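Local coordinates for protein RsfP (Uncultured bacterium, PDB 4GLJ) that probably cleaves methylthioadenosine with phosphate into adenine and 5-methylthioribose 1-phosphate, and binds the dye rhodamine B, at residues Thr72-Pro77 with Lys122-Thr127; Gly100-Thr105 with Trp187-Gln192; Ile160-Cys165 with Leu242-Asp247; Met198-Glu203 with Tyr214-Leu219. All coordinates share one frame; numbering follows the deposited sequence.

How the contacts relate
Contact 4 lies at the core, about 3 Å between its centre and that of the chain, where hydroxyls, an amide and a carboxylate pair close to a bound phosphate. Contact 1, also largely buried, touches it through R124 NH1, which lies 2.6 Å from M198 O, and lays the P73-S74 peptide over one face of a guanidinium near the second and third subunits. Contact 2 is partly buried and mixes a backbone acceptor, waters and apolar packing. It shares a sheet with contact 4, since strands 92-101 and 213-221 are neighbours. Contact 3 is a surface salt bridge, though N245 in its helix packs on L219 of contact 4. Residues of all four contacts reach rhodamine pockets.

Contact 1: Thr72-Pro77 with Lys122-Thr127; sequences TPSEVP and KQRVST
P73 opens the 3-10 turn 73-75, touches the bound dye and meets R124 with both ring and carbonyl. Its CB lies 3.5 Å from R124 NH2, and its O sits over the centre of the guanidinium, 3.7 Å above the plane, so the peptide joining P73 to S74 lies across one face of that group. The oxygen itself accepts from Y78 OH. S74 follows, its CA 3.8 Å from R124 NE. Its OG, opposite the carbonyl carbon (chi1 -58°), stays 4.1 Å from R124 NH2 and bonds instead to E175 OE2, the oxygen that also pairs with R124 NE in a salt bridge. One carboxylate thereby holds both sides of the contact, while R124 NH1 donates to M198 O. The carbonyls of S74 and Q123 share a bridging water, 2.8 Å from S74 O. E75 turns away and closes its own segment: its OE2 takes the N-H of T72 at 3.0 Å on the anti lone pair, nearly straight at 169°. A leucine in place of R124 would probably leave E175 without its charged mate and M198 O without the NH1 donor. Segment 72-77 runs from strand 57-63 to helix 78-87, with P77 at the N-cap position, while 122-127 follows strand 111-119. R124 packs on Y78 of helix 78-87 and on P202 of helix 200-209.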
# COMPACT_ATOMS: atom_id res chain seq x y z
N THR A 72 -2.41 18.60 1.05
CA THR A 72 -1.38 17.66 0.69
C THR A 72 -2.02 16.64 -0.31
O THR A 72 -3.26 16.48 -0.31
CB THR A 72 -0.90 16.82 1.90
OG1 THR A 72 -1.95 16.00 2.48
CG2 THR A 72 -0.33 17.68 3.07
N PRO A 73 -1.19 15.99 -1.11
CA PRO A 73 -1.67 14.97 -2.09
C PRO A 73 -2.57 13.94 -1.46
O PRO A 73 -3.58 13.66 -2.06
CB PRO A 73 -0.37 14.33 -2.59
CG PRO A 73 0.55 15.48 -2.61
CD PRO A 73 0.26 16.22 -1.31
N SER A 74 -2.26 13.40 -0.25
CA SER A 74 -3.04 12.35 0.36
C SER A 74 -4.45 12.84 0.72
O SER A 74 -5.33 12.03 0.79
CB SER A 74 -2.41 11.83 1.70
OG SER A 74 -1.09 11.35 1.48
N GLU A 75 -4.68 14.14 0.95
CA GLU A 75 -5.98 14.49 1.47
C GLU A 75 -6.82 15.22 0.37
O GLU A 75 -7.91 15.72 0.64
CB GLU A 75 -5.85 15.34 2.76
CG GLU A 75 -5.26 16.69 2.39
CD GLU A 75 -4.92 17.52 3.67
OE1 GLU A 75 -5.49 17.23 4.76
OE2 GLU A 75 -4.16 18.48 3.54
N VAL A 76 -6.31 15.29 -0.85
CA VAL A 76 -7.10 15.94 -1.91
C VAL A 76 -8.44 15.19 -2.05
O VAL A 76 -8.41 13.92 -2.11
CB VAL A 76 -6.29 15.94 -3.18
CG1 VAL A 76 -7.17 16.31 -4.41
CG2 VAL A 76 -5.12 16.94 -3.05
N PRO A 77 -9.59 15.89 -2.18
CA PRO A 77 -10.80 15.11 -2.30
C PRO A 77 -10.98 14.68 -3.78
O PRO A 77 -11.85 15.24 -4.55
CB PRO A 77 -11.89 16.13 -1.87
CG PRO A 77 -11.37 17.46 -2.44
CD PRO A 77 -9.86 17.35 -2.28
N LYS A 122 -1.37 4.54 -1.22
CA LYS A 122 -1.70 3.57 -0.16
C LYS A 122 -3.04 3.81 0.47
O LYS A 122 -3.81 2.86 0.77
CB LYS A 122 -0.60 3.64 0.90
CG LYS A 122 0.79 3.20 0.36
CD LYS A 122 1.86 3.54 1.39
CE LYS A 122 3.29 3.19 0.87
NZ LYS A 122 4.29 3.12 1.95
N GLN A 123 -3.31 5.10 0.69
CA GLN A 123 -4.39 5.47 1.60
C GLN A 123 -5.50 6.29 0.99
O GLN A 123 -6.23 6.97 1.68
CB GLN A 123 -3.77 6.24 2.78
CG GLN A 123 -2.95 5.26 3.63
CD GLN A 123 -1.90 5.93 4.52
OE1 GLN A 123 -2.03 7.13 4.89
NE2 GLN A 123 -0.90 5.11 4.97
N ARG A 124 -5.71 6.19 -0.30
CA ARG A 124 -6.69 7.02 -0.96
C ARG A 124 -7.86 6.20 -1.43
O ARG A 124 -7.67 5.10 -1.82
CB ARG A 124 -6.03 7.75 -2.10
CG ARG A 124 -4.95 8.68 -1.63
CD ARG A 124 -4.05 9.04 -2.74
NE ARG A 124 -2.83 9.64 -2.29
CZ ARG A 124 -2.09 10.41 -3.05
NH1 ARG A 124 -2.48 10.67 -4.26
NH2 ARG A 124 -0.99 10.91 -2.59
N VAL A 125 -9.07 6.74 -1.35
CA VAL A 125 -10.18 5.97 -1.83
C VAL A 125 -10.04 6.04 -3.35
O VAL A 125 -10.02 7.13 -3.91
CB VAL A 125 -11.52 6.57 -1.39
CG1 VAL A 125 -12.70 5.72 -1.97
CG2 VAL A 125 -11.52 6.61 0.11
N SER A 126 -10.01 4.88 -4.03
CA SER A 126 -9.59 4.95 -5.44
C SER A 126 -10.69 4.45 -6.42
O SER A 126 -10.43 4.15 -7.59
CB SER A 126 -8.28 4.16 -5.63
OG SER A 126 -8.53 2.83 -5.13
N THR A 127 -11.94 4.46 -5.95
CA THR A 127 -13.10 4.08 -6.76
C THR A 127 -14.33 4.75 -6.19
O THR A 127 -14.41 5.12 -5.01
CB THR A 127 -13.30 2.53 -6.76
OG1 THR A 127 -14.42 2.17 -7.57
CG2 THR A 127 -13.56 2.00 -5.34
O HOH W 1 -5.63 9.82 2.50

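Contact 2: Gly100-Thr105 with Trp187-Gln192; sequences GSLQET and WYRQMQ. With RHB (N-[9-(2-carboxyphenyl)-6-(diethylamino)-3H-xanthen-3-ylidene]-N-ethylethanaminium), chain C.
A Schellman motif closes helix 182-190, and its last turn meets L102, just past strand 92-101, through R189 and Y188. Q192, with positive phi, bonds back through its N to R189 O at 3.0 Å. R189 NH1 donates to L102 O at 2.6 Å. The bond is bent (144° at the hydrogen); the donor lies in the carbonyl plane, but the oxygen is 18° out of the guanidinium plane. A kink in the arginine chain at chi3 (36°) carries the group over to this carbonyl. Nearer the backbone, R189 CG rests 4.0 Å from L102 CB, while L102 CD1 packs 3.8 Å from Y188 CB. Q103 OE1 comes only to 3.6 Å of R189 NH1. A water instead accepts from R189 NH1 and E104 N and donates weakly to Q103 OE1; a second joins Q103 NE2 to R189 O, and Q103 NE2 also bonds to A193 O. S101 OG takes the N-H of Q103, an ST turn at the point where the chain leaves the strand. W226 adds a cation-pi partner for R189. G100 belongs to a rhodamine pocket, its N 3.4 Å from the dye atom N2. The strand end is tied by backbone bonds of G100 to I196 in strand 195-197 and of L102 to D194, while helix 182-190 presents W187 to W187 of the third subunit.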
# COMPACT_ATOMS: atom_id res chain seq x y z
N GLY A 100 8.89 14.77 -10.50
CA GLY A 100 10.33 14.57 -10.45
C GLY A 100 10.76 13.67 -11.56
O GLY A 100 10.03 12.79 -11.98
N SER A 101 11.97 13.86 -12.05
CA SER A 101 12.46 12.98 -13.12
C SER A 101 13.24 11.81 -12.54
O SER A 101 14.05 11.97 -11.61
CB SER A 101 13.44 13.75 -14.04
OG SER A 101 14.21 12.80 -14.83
N LEU A 102 13.01 10.63 -13.09
CA LEU A 102 13.83 9.45 -12.76
C LEU A 102 14.80 9.09 -13.89
O LEU A 102 15.48 8.07 -13.82
CB LEU A 102 12.87 8.25 -12.52
CG LEU A 102 11.88 8.38 -11.35
CD1 LEU A 102 10.79 7.32 -11.39
CD2 LEU A 102 12.66 8.35 -10.01
N GLN A 103 14.97 9.94 -14.90
CA GLN A 103 15.74 9.56 -16.07
C GLN A 103 16.61 10.77 -16.46
O GLN A 103 16.14 11.94 -16.50
CB GLN A 103 14.80 9.19 -17.26
CG GLN A 103 13.86 8.00 -17.05
CD GLN A 103 14.65 6.70 -16.79
OE1 GLN A 103 15.78 6.59 -17.25
NE2 GLN A 103 14.09 5.76 -16.00
N GLU A 104 17.88 10.49 -16.72
CA GLU A 104 18.84 11.54 -17.17
C GLU A 104 18.36 12.48 -18.27
O GLU A 104 18.62 13.69 -18.28
CB GLU A 104 20.13 10.88 -17.61
CG GLU A 104 21.22 11.92 -17.71
CD GLU A 104 21.34 12.76 -16.43
OE1 GLU A 104 21.41 12.17 -15.30
OE2 GLU A 104 21.37 14.02 -16.57
N THR A 105 17.69 11.90 -19.25
CA THR A 105 17.26 12.69 -20.40
C THR A 105 15.99 13.51 -20.15
O THR A 105 15.64 14.33 -20.98
CB THR A 105 16.94 11.75 -21.54
OG1 THR A 105 16.07 10.75 -21.01
CG2 THR A 105 18.25 11.13 -22.07
N TRP A 187 14.61 1.84 -6.99
CA TRP A 187 13.59 0.80 -7.26
C TRP A 187 12.58 1.23 -8.37
O TRP A 187 12.27 0.45 -9.29
CB TRP A 187 12.85 0.47 -5.92
CG TRP A 187 11.65 -0.48 -6.03
CD1 TRP A 187 11.47 -1.59 -6.84
CD2 TRP A 187 10.44 -0.38 -5.21
NE1 TRP A 187 10.24 -2.20 -6.57
CE2 TRP A 187 9.59 -1.50 -5.58
CE3 TRP A 187 10.01 0.52 -4.19
CZ2 TRP A 187 8.33 -1.70 -4.99
CZ3 TRP A 187 8.76 0.27 -3.56
CH2 TRP A 187 7.95 -0.81 -3.96
N TYR A 188 12.13 2.49 -8.33
CA TYR A 188 11.19 2.98 -9.37
C TYR A 188 11.83 2.99 -10.74
O TYR A 188 11.19 2.63 -11.77
CB TYR A 188 10.71 4.38 -9.06
CG TYR A 188 10.05 4.49 -7.70
CD1 TYR A 188 9.25 3.45 -7.18
CD2 TYR A 188 10.21 5.63 -6.95
CE1 TYR A 188 8.65 3.54 -5.93
CE2 TYR A 188 9.61 5.75 -5.68
CZ TYR A 188 8.82 4.69 -5.19
OH TYR A 188 8.23 4.79 -3.95
N ARG A 189 13.12 3.36 -10.79
CA ARG A 189 13.92 3.17 -12.01
C ARG A 189 13.97 1.72 -12.51
O ARG A 189 13.89 1.47 -13.76
CB ARG A 189 15.36 3.77 -11.88
CG ARG A 189 15.42 5.29 -11.64
CD ARG A 189 16.86 5.88 -11.50
NE ARG A 189 17.79 5.18 -12.40
CZ ARG A 189 18.13 5.53 -13.65
NH1 ARG A 189 17.66 6.65 -14.23
NH2 ARG A 189 18.98 4.76 -14.33
N GLN A 190 14.12 0.75 -11.60
CA GLN A 190 14.22 -0.65 -11.99
C GLN A 190 12.83 -1.11 -12.53
O GLN A 190 12.73 -2.03 -13.37
CB GLN A 190 14.72 -1.48 -10.77
CG GLN A 190 14.55 -2.99 -10.91
CD GLN A 190 14.96 -3.73 -9.63
OE1 GLN A 190 15.90 -3.33 -8.94
NE2 GLN A 190 14.24 -4.79 -9.31
N MET A 191 11.76 -0.46 -12.08
CA MET A 191 10.39 -0.81 -12.55
C MET A 191 10.13 -0.10 -13.87
O MET A 191 9.04 -0.18 -14.36
CB MET A 191 9.31 -0.31 -11.58
CG MET A 191 9.26 -0.99 -10.23
SD MET A 191 8.46 0.08 -8.99
CE MET A 191 7.05 0.72 -9.80
N GLN A 192 11.11 0.61 -14.41
CA GLN A 192 11.00 1.37 -15.70
C GLN A 192 10.07 2.57 -15.61
O GLN A 192 9.44 2.91 -16.59
CB GLN A 192 10.43 0.50 -16.83
CG GLN A 192 10.90 -0.92 -16.85
CD GLN A 192 12.24 -1.02 -17.49
OE1 GLN A 192 12.34 -1.43 -18.64
NE2 GLN A 192 13.28 -0.62 -16.76
O2 RHB C . 13.14 19.18 -7.13
C26 RHB C . 12.97 20.39 -6.87
C19 RHB C . 11.60 20.78 -6.40
C14 RHB C . 10.74 19.78 -6.02
C15 RHB C . 9.46 20.09 -5.58
C16 RHB C . 9.01 21.40 -5.55
C17 RHB C . 9.86 22.42 -5.96
C18 RHB C . 11.14 22.10 -6.39
C9 RHB C . 11.19 18.36 -5.99
C8 RHB C . 12.55 18.03 -5.51
C13 RHB C . 13.39 19.07 -5.15
C12 RHB C . 14.68 18.81 -4.72
C11 RHB C . 15.14 17.50 -4.64
N1 RHB C . 16.47 17.33 -4.18
C35 RHB C . 16.65 17.95 -2.85
C36 RHB C . 17.41 19.27 -2.93
C22 RHB C . 16.91 15.92 -4.11
C23 RHB C . 17.70 15.67 -2.84
C10 RHB C . 14.28 16.44 -5.00
C7 RHB C . 12.96 16.69 -5.44
O1 RHB C . 12.08 15.67 -5.83
C1 RHB C . 10.77 15.92 -6.27
C2 RHB C . 10.30 17.25 -6.36
C6 RHB C . 9.89 14.89 -6.64
C5 RHB C . 8.60 15.26 -7.08
C4 RHB C . 8.15 16.56 -7.17
C3 RHB C . 9.01 17.57 -6.80
N2 RHB C . 7.66 14.29 -7.39
C24 RHB C . 8.02 13.27 -6.43
C25 RHB C . 6.74 12.86 -5.75
C33 RHB C . 6.39 14.77 -6.85
C34 RHB C . 5.89 15.99 -7.60
O3 RHB C . 13.90 21.24 -7.03
O HOH W 2 14.79 3.08 -15.69
O HOH W 3 18.81 7.87 -16.70

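Contact 3: Ile160-Cys165 with Leu242-Asp247; sequences IADGQC and LMKNAD. With RHB (N-[9-(2-carboxyphenyl)-6-(diethylamino)-3H-xanthen-3-ylidene]-N-ethylethanaminium), chain B.
D162 and K244 form a salt bridge through a single carboxylate oxygen: K244 NZ donates to D162 OD2 at 2.7 Å, meeting the oxygen nearly along its C-O axis. The lysine also brings its chain close, with K244 CD 3.0 Å and K244 CE 3.2 Å from D162 OD2, so the last methylenes curl round the oxygen. The two side chains cross at about a right angle. This curl comes from the torsions of K244: the chain leaves the helix extended, CG opposite the backbone N (chi1 -179°), and turns only at chi3 (-82°), which swings NZ back to the aspartate. In the next shell, both side chains lie against L109. Behind D162 the loop 160-165 is fixed by Q164 N, which bonds to D110 OD1, and by I160, which packs on N248, Q251 and V252 of the same long helix that carries K244. On that helix, helix 237-263, N245 ND2 bonds to V220 O of strand 213-221, seating the turn against the sheet, and A246 N keeps the regular helical bond to L242 O. The turn also presents L242 and M243 to a rhodamine: L242 CD2 is 3.6 Å from the dye atom C1, and M243 CE is 3.4 Å from C34. The backbones at the salt bridge stay well apart, with D162 CA and N245 CA 9.1 Å distant, so the loop meets this turn through the charged pair. Both groups are likely to be charged, and with K244 exposed the attraction is probably screened by water.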
# COMPACT_ATOMS: atom_id res chain seq x y z
N ILE A 160 7.47 26.78 -26.97
CA ILE A 160 8.10 26.98 -25.66
C ILE A 160 9.62 27.17 -25.84
O ILE A 160 10.24 26.48 -26.64
CB ILE A 160 7.77 25.81 -24.72
CG1 ILE A 160 6.23 25.65 -24.60
CG2 ILE A 160 8.44 25.99 -23.35
CD1 ILE A 160 5.51 26.81 -23.94
N ALA A 161 10.20 28.17 -25.16
CA ALA A 161 11.62 28.53 -25.33
C ALA A 161 12.55 27.58 -24.56
O ALA A 161 13.59 27.21 -25.05
CB ALA A 161 11.85 29.97 -24.91
N ASP A 162 12.15 27.20 -23.36
CA ASP A 162 13.00 26.41 -22.52
C ASP A 162 12.55 24.92 -22.60
O ASP A 162 11.36 24.66 -22.63
CB ASP A 162 12.85 26.92 -21.08
CG ASP A 162 13.32 28.39 -20.92
OD1 ASP A 162 13.48 29.13 -21.93
OD2 ASP A 162 13.54 28.81 -19.77
N GLY A 163 13.50 23.98 -22.66
CA GLY A 163 13.18 22.53 -22.50
C GLY A 163 12.72 21.82 -23.76
O GLY A 163 12.75 22.38 -24.83
N GLN A 164 12.34 20.55 -23.62
CA GLN A 164 11.67 19.85 -24.68
C GLN A 164 10.52 19.07 -24.08
O GLN A 164 10.39 19.06 -22.86
CB GLN A 164 12.63 18.94 -25.43
CG GLN A 164 13.27 17.85 -24.64
CD GLN A 164 14.35 17.13 -25.48
OE1 GLN A 164 14.09 16.72 -26.61
NE2 GLN A 164 15.58 16.98 -24.92
N CYS A 165 9.71 18.41 -24.90
CA CYS A 165 8.60 17.62 -24.42
C CYS A 165 8.85 16.17 -24.84
O CYS A 165 9.23 15.90 -26.02
CB CYS A 165 7.29 18.12 -25.09
SG CYS A 165 5.82 17.31 -24.46
N LEU A 242 9.62 25.85 -10.88
CA LEU A 242 8.19 25.51 -10.73
C LEU A 242 7.29 26.69 -11.26
O LEU A 242 6.23 26.51 -11.84
CB LEU A 242 7.93 25.17 -9.25
CG LEU A 242 6.60 24.77 -8.60
CD1 LEU A 242 6.08 23.46 -9.16
CD2 LEU A 242 6.81 24.63 -7.09
N MET A 243 7.76 27.93 -11.09
CA MET A 243 6.98 29.05 -11.58
C MET A 243 7.16 29.21 -13.08
O MET A 243 6.20 29.53 -13.76
CB MET A 243 7.26 30.32 -10.78
CG MET A 243 6.13 30.60 -9.78
SD MET A 243 6.65 31.33 -8.20
CE MET A 243 5.08 31.64 -7.35
N LYS A 244 8.35 28.94 -13.60
CA LYS A 244 8.54 28.99 -15.03
C LYS A 244 7.77 27.88 -15.77
O LYS A 244 7.11 28.12 -16.79
CB LYS A 244 10.02 28.99 -15.43
CG LYS A 244 10.14 29.07 -16.96
CD LYS A 244 11.56 29.14 -17.50
CE LYS A 244 12.13 30.55 -17.45
NZ LYS A 244 13.61 30.51 -17.68
N ASN A 245 7.83 26.66 -15.22
CA ASN A 245 7.05 25.53 -15.72
C ASN A 245 5.58 25.86 -15.81
O ASN A 245 4.98 25.66 -16.87
CB ASN A 245 7.19 24.32 -14.79
CG ASN A 245 8.38 23.48 -15.13
OD1 ASN A 245 8.68 23.31 -16.30
ND2 ASN A 245 9.04 22.93 -14.12
N ALA A 246 5.01 26.36 -14.71
CA ALA A 246 3.62 26.78 -14.66
C ALA A 246 3.26 27.80 -15.79
O ALA A 246 2.24 27.65 -16.49
CB ALA A 246 3.29 27.34 -13.28
N ASP A 247 4.07 28.83 -15.98
CA ASP A 247 3.77 29.73 -17.10
C ASP A 247 3.89 29.12 -18.53
O ASP A 247 3.05 29.38 -19.41
CB ASP A 247 4.59 30.99 -17.05
CG ASP A 247 4.27 31.89 -18.23
OD1 ASP A 247 3.05 32.21 -18.44
OD2 ASP A 247 5.23 32.23 -18.97
O2 RHB B . 7.15 25.06 -0.98
C26 RHB B . 8.30 24.69 -0.68
C19 RHB B . 8.85 23.40 -1.20
C14 RHB B . 8.28 22.60 -2.19
C15 RHB B . 8.96 21.44 -2.56
C16 RHB B . 10.16 21.06 -1.99
C17 RHB B . 10.71 21.85 -1.01
C18 RHB B . 10.05 23.01 -0.64
C9 RHB B . 7.01 22.82 -2.94
C8 RHB B . 6.39 21.61 -3.56
C13 RHB B . 6.95 20.34 -3.44
C12 RHB B . 6.37 19.21 -4.01
C11 RHB B . 5.19 19.32 -4.70
N1 RHB B . 4.60 18.21 -5.35
C35 RHB B . 5.77 17.52 -5.95
C36 RHB B . 6.63 18.61 -6.56
C22 RHB B . 3.72 17.27 -4.60
C23 RHB B . 2.26 17.74 -4.68
C10 RHB B . 4.65 20.59 -4.85
C7 RHB B . 5.23 21.72 -4.27
O1 RHB B . 4.63 22.95 -4.43
C1 RHB B . 5.14 24.11 -3.91
C2 RHB B . 6.31 24.12 -3.16
C6 RHB B . 4.43 25.28 -4.14
C5 RHB B . 4.88 26.49 -3.63
C4 RHB B . 6.05 26.52 -2.88
C3 RHB B . 6.76 25.34 -2.65
N2 RHB B . 4.14 27.65 -3.91
C24 RHB B . 2.81 27.64 -3.26
C25 RHB B . 1.87 28.52 -4.06
C33 RHB B . 4.91 28.86 -3.54
C34 RHB B . 4.43 30.02 -4.38
O3 RHB B . 9.05 25.38 0.04

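Contact 4: Met198-Glu203 with Tyr214-Leu219; sequences MTNMPE and YATLAL. With PO4 (phosphate ion), chain D.
Y214 CG stands opposite its backbone N (chi1 174°), which sends the ring from strand 213-221 toward E203, while N200 CG, opposite its carbonyl carbon (chi1 -75°), drops the amide toward T216. These residues join segment 198-203, leading into helix 200-209, to the central mixed sheet of the phosphorylase fold. T216 OG1 donates to N200 OD1 at 2.7 Å, in the carbonyl plane, with a C=O...donor angle of 150°; the two side chains approach from opposite directions. S95 OG also bonds to N200 OD1, while N200 ND2 bonds to S97 OG and weakly to T199 OG1, so the buried amide is gripped at both ends and its rotation is fixed. Y214 OH donates to E203 OE1 at 2.6 Å. That oxygen lies at the ring edge, in plane, and is met on its anti side, somewhat out of the carboxylate plane. N200 OD1 also comes within 3.1 Å of Y214 OH. The other carboxylate oxygen, E203 OE2, forms a salt bridge with R64 NE, and R64 NH1 in turn bonds to the phosphate, making E203 a second-shell partner of that site. Shortening E203 to alanine is likely to leave R64 without its charged mate, its guanidinium freer to turn, and Y214 OH without its carboxylate acceptor. The phosphate may come from the crystallisation liquor, but its place beside H65, S22 and A98 is consistent with the phosphate site of a phosphorylase. T199 OG1 donates to phosphate O3 at 2.5 Å, a very short separation whose exact value is doubtful.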
# COMPACT_ATOMS: atom_id res chain seq x y z
N MET A 198 2.63 12.70 -7.05
CA MET A 198 1.86 12.24 -5.85
C MET A 198 0.38 12.33 -6.06
O MET A 198 -0.40 12.03 -5.12
CB MET A 198 2.28 13.07 -4.63
CG MET A 198 3.79 12.97 -4.32
SD MET A 198 4.19 13.87 -2.81
CE MET A 198 5.94 13.58 -2.77
N THR A 199 -0.05 12.80 -7.25
CA THR A 199 -1.49 13.19 -7.33
C THR A 199 -2.34 12.52 -8.45
O THR A 199 -3.59 12.51 -8.34
CB THR A 199 -1.64 14.74 -7.55
OG1 THR A 199 -0.89 15.11 -8.73
CG2 THR A 199 -1.11 15.50 -6.39
N ASN A 200 -1.71 12.00 -9.52
CA ASN A 200 -2.52 11.58 -10.65
C ASN A 200 -3.21 10.23 -10.45
O ASN A 200 -4.08 9.86 -11.24
CB ASN A 200 -1.73 11.72 -11.97
CG ASN A 200 -1.60 13.22 -12.40
OD1 ASN A 200 -1.72 13.53 -13.56
ND2 ASN A 200 -1.54 14.17 -11.41
N MET A 201 -2.90 9.54 -9.35
CA MET A 201 -3.73 8.44 -8.83
C MET A 201 -4.24 8.86 -7.47
O MET A 201 -3.45 9.31 -6.64
CB MET A 201 -2.92 7.14 -8.73
CG MET A 201 -2.56 6.52 -10.09
SD MET A 201 -4.07 5.75 -10.77
CE MET A 201 -3.44 5.02 -12.28
N PRO A 202 -5.54 8.72 -7.19
CA PRO A 202 -6.51 7.91 -7.97
C PRO A 202 -7.25 8.73 -9.04
O PRO A 202 -8.15 8.19 -9.64
CB PRO A 202 -7.49 7.44 -6.88
CG PRO A 202 -7.54 8.65 -5.97
CD PRO A 202 -6.09 9.06 -5.85
N GLU A 203 -6.81 9.97 -9.27
CA GLU A 203 -7.52 10.90 -10.22
C GLU A 203 -7.75 10.23 -11.57
O GLU A 203 -8.89 10.29 -12.09
CB GLU A 203 -6.72 12.17 -10.38
CG GLU A 203 -7.47 13.44 -10.64
CD GLU A 203 -6.53 14.63 -10.64
OE1 GLU A 203 -5.76 14.77 -11.64
OE2 GLU A 203 -6.47 15.39 -9.62
N TYR A 214 -8.95 11.42 -20.00
CA TYR A 214 -8.08 12.04 -19.02
C TYR A 214 -6.68 11.77 -19.47
O TYR A 214 -6.30 10.62 -19.76
CB TYR A 214 -8.30 11.44 -17.62
CG TYR A 214 -7.34 11.91 -16.50
CD1 TYR A 214 -6.04 11.35 -16.39
CD2 TYR A 214 -7.77 12.81 -15.55
CE1 TYR A 214 -5.16 11.76 -15.40
CE2 TYR A 214 -6.92 13.25 -14.54
CZ TYR A 214 -5.61 12.70 -14.46
OH TYR A 214 -4.79 13.08 -13.40
N ALA A 215 -5.88 12.85 -19.54
CA ALA A 215 -4.44 12.70 -19.80
C ALA A 215 -3.64 13.73 -19.01
O ALA A 215 -4.20 14.69 -18.45
CB ALA A 215 -4.08 12.72 -21.30
N THR A 216 -2.32 13.56 -18.97
CA THR A 216 -1.50 14.36 -18.02
C THR A 216 -0.45 15.14 -18.81
O THR A 216 0.19 14.59 -19.69
CB THR A 216 -0.80 13.41 -17.01
OG1 THR A 216 -1.83 12.82 -16.16
CG2 THR A 216 0.16 14.21 -16.09
N LEU A 217 -0.35 16.42 -18.50
CA LEU A 217 0.81 17.21 -18.92
C LEU A 217 1.74 17.36 -17.66
O LEU A 217 1.41 18.10 -16.72
CB LEU A 217 0.33 18.59 -19.41
CG LEU A 217 1.41 19.63 -19.76
CD1 LEU A 217 2.20 19.10 -20.95
CD2 LEU A 217 0.80 20.98 -20.10
N ALA A 218 2.86 16.62 -17.63
CA ALA A 218 3.76 16.62 -16.46
C ALA A 218 4.87 17.65 -16.68
O ALA A 218 5.43 17.75 -17.77
CB ALA A 218 4.32 15.23 -16.25
N LEU A 219 5.16 18.39 -15.63
CA LEU A 219 6.16 19.44 -15.65
C LEU A 219 7.31 18.99 -14.74
O LEU A 219 7.14 18.84 -13.55
CB LEU A 219 5.55 20.72 -15.07
CG LEU A 219 4.14 21.10 -15.56
CD1 LEU A 219 3.72 22.43 -14.95
CD2 LEU A 219 4.15 21.17 -17.08
P PO4 D . 0.78 18.20 -8.36
O1 PO4 D . 1.71 18.36 -7.20
O2 PO4 D . 1.29 19.22 -9.35
O3 PO4 D . 0.94 16.79 -8.80
O4 PO4 D . -0.68 18.52 -8.02